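Local coordinates for tegumental protein 20.8 kDa (Clonorchis sinensis, PDB 5X2D) that probably binds calcium as a whole protein, the part described here being its dynein light chain-like domain, at residues S2-I7 and E25-A30. Sequence-based numbering, arbitrary orientation.
Sequences SLPPEI and ETIPIA
Ile27 meets the puckered Pro4 ring at its CB-CG edge, where its CD1 lies 3.9 Å from Pro4 CG and somewhat farther from CB; the ring offers the methyl an apolar border. Ile27 CG2 lies off one face of the flat Glu6 carboxylate and past OE2, 4.4 Å from that oxygen, a marginal contact that suits a charged residue at the border of an apolar patch. The closest meeting is between two methyl ends, Ile7 CD1 and Ile27 CD1, at 3.7 Å. In Ile27, CG1 stands anti to the carbonyl carbon (chi1 -56°), and the extended chi2 carries CD1 away from the helix to lie against both Pro4 and Ile7. This branched, wholly apolar chain makes up nearly all of the helix's share of the buried surface. On the loop side, Pro5 and Glu6 occupy the corners of a turn closed by a weak hydrogen bond from Ile7 N to Pro4 O; a proline's fixed phi fits the first corner. In the dynein light chain-like fold, this packs the loop leading into strand 7-13 against the last turns of helix 16-29. Buried Ile7, apolar and branched, suits its place between Ala23 of that helix and Phe81 and Leu83 of strand 78-83.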
ATOM      1  N   SER A   2      23.785   6.093  11.774  1.00141.59           N
ATOM      2  CA  SER A   2      22.396   6.544  11.748  1.00128.48           C
ATOM      3  C   SER A   2      21.862   6.710  10.323  1.00116.24           C
ATOM      4  O   SER A   2      22.589   6.553   9.342  1.00112.04           O
ATOM      5  CB  SER A   2      22.260   7.885  12.486  1.00127.85           C
ATOM      6  OG  SER A   2      20.912   8.329  12.546  1.00119.11           O
ATOM      7  N   LEU A   3      20.573   7.021  10.225  1.00119.16           N
ATOM      8  CA  LEU A   3      19.928   7.294   8.941  1.00114.48           C
ATOM      9  C   LEU A   3      20.178   8.718   8.473  1.00113.85           C
ATOM     10  O   LEU A   3      20.151   9.652   9.272  1.00114.83           O
ATOM     11  CB  LEU A   3      18.422   7.056   9.011  1.00106.65           C
ATOM     12  CG  LEU A   3      17.952   5.612   8.902  1.00102.16           C
ATOM     13  CD1 LEU A   3      16.447   5.612   8.875  1.00 93.07           C
ATOM     14  CD2 LEU A   3      18.512   4.976   7.639  1.00107.88           C
ATOM     15  N   PRO A   4      20.411   8.887   7.171  1.00115.08           N
ATOM     16  CA  PRO A   4      20.536  10.233   6.623  1.00119.20           C
ATOM     17  C   PRO A   4      19.327  11.089   7.035  1.00113.66           C
ATOM     18  O   PRO A   4      18.247  10.536   7.285  1.00104.76           O
ATOM     19  CB  PRO A   4      20.575   9.980   5.111  1.00119.24           C
ATOM     20  CG  PRO A   4      21.140   8.623   4.976  1.00116.23           C
ATOM     21  CD  PRO A   4      20.560   7.854   6.130  1.00112.32           C
ATOM     22  N   PRO A   5      19.526  12.410   7.187  1.00107.92           N
ATOM     23  CA  PRO A   5      18.428  13.290   7.604  1.00108.14           C
ATOM     24  C   PRO A   5      17.290  13.396   6.584  1.00106.74           C
ATOM     25  O   PRO A   5      16.144  13.625   6.981  1.00105.58           O
ATOM     26  CB  PRO A   5      19.119  14.639   7.800  1.00115.49           C
ATOM     27  CG  PRO A   5      20.405  14.538   7.047  1.00119.02           C
ATOM     28  CD  PRO A   5      20.817  13.114   7.140  1.00112.86           C
ATOM     29  N   GLU A   6      17.595  13.213   5.301  1.00111.89           N
ATOM     30  CA  GLU A   6      16.568  13.256   4.257  1.00118.87           C
ATOM     31  C   GLU A   6      15.457  12.258   4.528  1.00117.02           C
ATOM     32  O   GLU A   6      14.290  12.546   4.272  1.00121.30           O
ATOM     33  CB  GLU A   6      17.150  12.963   2.866  1.00120.65           C
ATOM     34  CG  GLU A   6      18.448  13.659   2.489  1.00133.53           C
ATOM     35  CD  GLU A   6      19.670  12.943   3.013  1.00139.68           C
ATOM     36  OE1 GLU A   6      19.665  12.590   4.207  1.00140.47           O
ATOM     37  OE2 GLU A   6      20.615  12.694   2.232  1.00141.74           O
ATOM     38  N   ILE A   7      15.828  11.086   5.041  1.00107.03           N
ATOM     39  CA  ILE A   7      14.859  10.033   5.308  1.00 99.12           C
ATOM     40  C   ILE A   7      14.094  10.217   6.606  1.00 95.50           C
ATOM     41  O   ILE A   7      14.670  10.276   7.688  1.00108.11           O
ATOM     42  CB  ILE A   7      15.551   8.663   5.299  1.00 92.96           C
ATOM     43  CG1 ILE A   7      15.687   8.199   3.854  1.00 93.53           C
ATOM     44  CG2 ILE A   7      14.734   7.626   6.058  1.00 90.42           C
ATOM     45  CD1 ILE A   7      16.771   7.255   3.645  1.00 93.64           C
ATOM     46  N   GLU A  25      20.788   2.612  -1.142  1.00 98.78           N
ATOM     47  CA  GLU A  25      20.433   2.204  -2.489  1.00 94.45           C
ATOM     48  C   GLU A  25      19.383   3.138  -3.089  1.00102.29           C
ATOM     49  O   GLU A  25      19.400   3.424  -4.292  1.00114.11           O
ATOM     50  CB  GLU A  25      19.930   0.747  -2.480  1.00 94.62           C
ATOM     51  CG  GLU A  25      19.451   0.213  -3.819  1.00 95.36           C
ATOM     52  CD  GLU A  25      20.612  -0.101  -4.764  1.00106.38           C
ATOM     53  OE1 GLU A  25      21.790  -0.003  -4.318  1.00105.05           O
ATOM     54  OE2 GLU A  25      20.343  -0.467  -5.940  1.00107.48           O
ATOM     55  N   THR A  26      18.492   3.634  -2.235  1.00 91.79           N
ATOM     56  CA  THR A  26      17.363   4.462  -2.666  1.00 89.20           C
ATOM     57  C   THR A  26      17.681   5.920  -3.027  1.00 88.19           C
ATOM     58  O   THR A  26      17.378   6.374  -4.123  1.00 89.94           O
ATOM     59  CB  THR A  26      16.307   4.508  -1.559  1.00 91.69           C
ATOM     60  OG1 THR A  26      15.852   3.185  -1.300  1.00 94.71           O
ATOM     61  CG2 THR A  26      15.131   5.377  -1.940  1.00 93.36           C
ATOM     62  N   ILE A  27      18.332   6.630  -2.114  1.00 89.11           N
ATOM     63  CA  ILE A  27      18.471   8.077  -2.234  1.00 99.78           C
ATOM     64  C   ILE A  27      19.144   8.548  -3.523  1.00109.42           C
ATOM     65  O   ILE A  27      18.732   9.559  -4.091  1.00108.28           O
ATOM     66  CB  ILE A  27      19.241   8.675  -1.037  1.00 92.66           C
ATOM     67  CG1 ILE A  27      18.572   8.293   0.271  1.00 89.51           C
ATOM     68  CG2 ILE A  27      19.214  10.169  -1.084  1.00 95.87           C
ATOM     69  CD1 ILE A  27      19.453   8.513   1.450  1.00 89.83           C
ATOM     70  N   PRO A  28      20.190   7.843  -3.991  1.00121.52           N
ATOM     71  CA  PRO A  28      20.698   8.340  -5.276  1.00125.16           C
ATOM     72  C   PRO A  28      19.758   8.150  -6.480  1.00121.74           C
ATOM     73  O   PRO A  28      19.605   9.096  -7.251  1.00135.33           O
ATOM     74  CB  PRO A  28      21.995   7.539  -5.466  1.00121.29           C
ATOM     75  CG  PRO A  28      21.844   6.338  -4.591  1.00118.69           C
ATOM     76  CD  PRO A  28      21.085   6.830  -3.405  1.00117.67           C
ATOM     77  N   ILE A  29      19.143   6.983  -6.652  1.00106.09           N
ATOM     78  CA  ILE A  29      18.375   6.760  -7.877  1.00113.14           C
ATOM     79  C   ILE A  29      16.876   7.087  -7.789  1.00119.29           C
ATOM     80  O   ILE A  29      16.202   7.168  -8.821  1.00120.07           O
ATOM     81  CB  ILE A  29      18.529   5.302  -8.380  1.00109.80           C
ATOM     82  CG1 ILE A  29      18.142   4.293  -7.300  1.00 98.21           C
ATOM     83  CG2 ILE A  29      19.970   5.047  -8.787  1.00114.16           C
ATOM     84  CD1 ILE A  29      17.966   2.885  -7.827  1.00 92.11           C
ATOM     85  N   ALA A  30      16.351   7.267  -6.578  1.00117.99           N
ATOM     86  CA  ALA A  30      14.910   7.500  -6.400  1.00119.52           C
ATOM     87  C   ALA A  30      14.408   8.891  -6.847  1.00119.77           C
ATOM     88  O   ALA A  30      13.458   8.975  -7.622  1.00121.52           O
ATOM     89  CB  ALA A  30      14.506   7.228  -4.949  1.00120.43           C
TER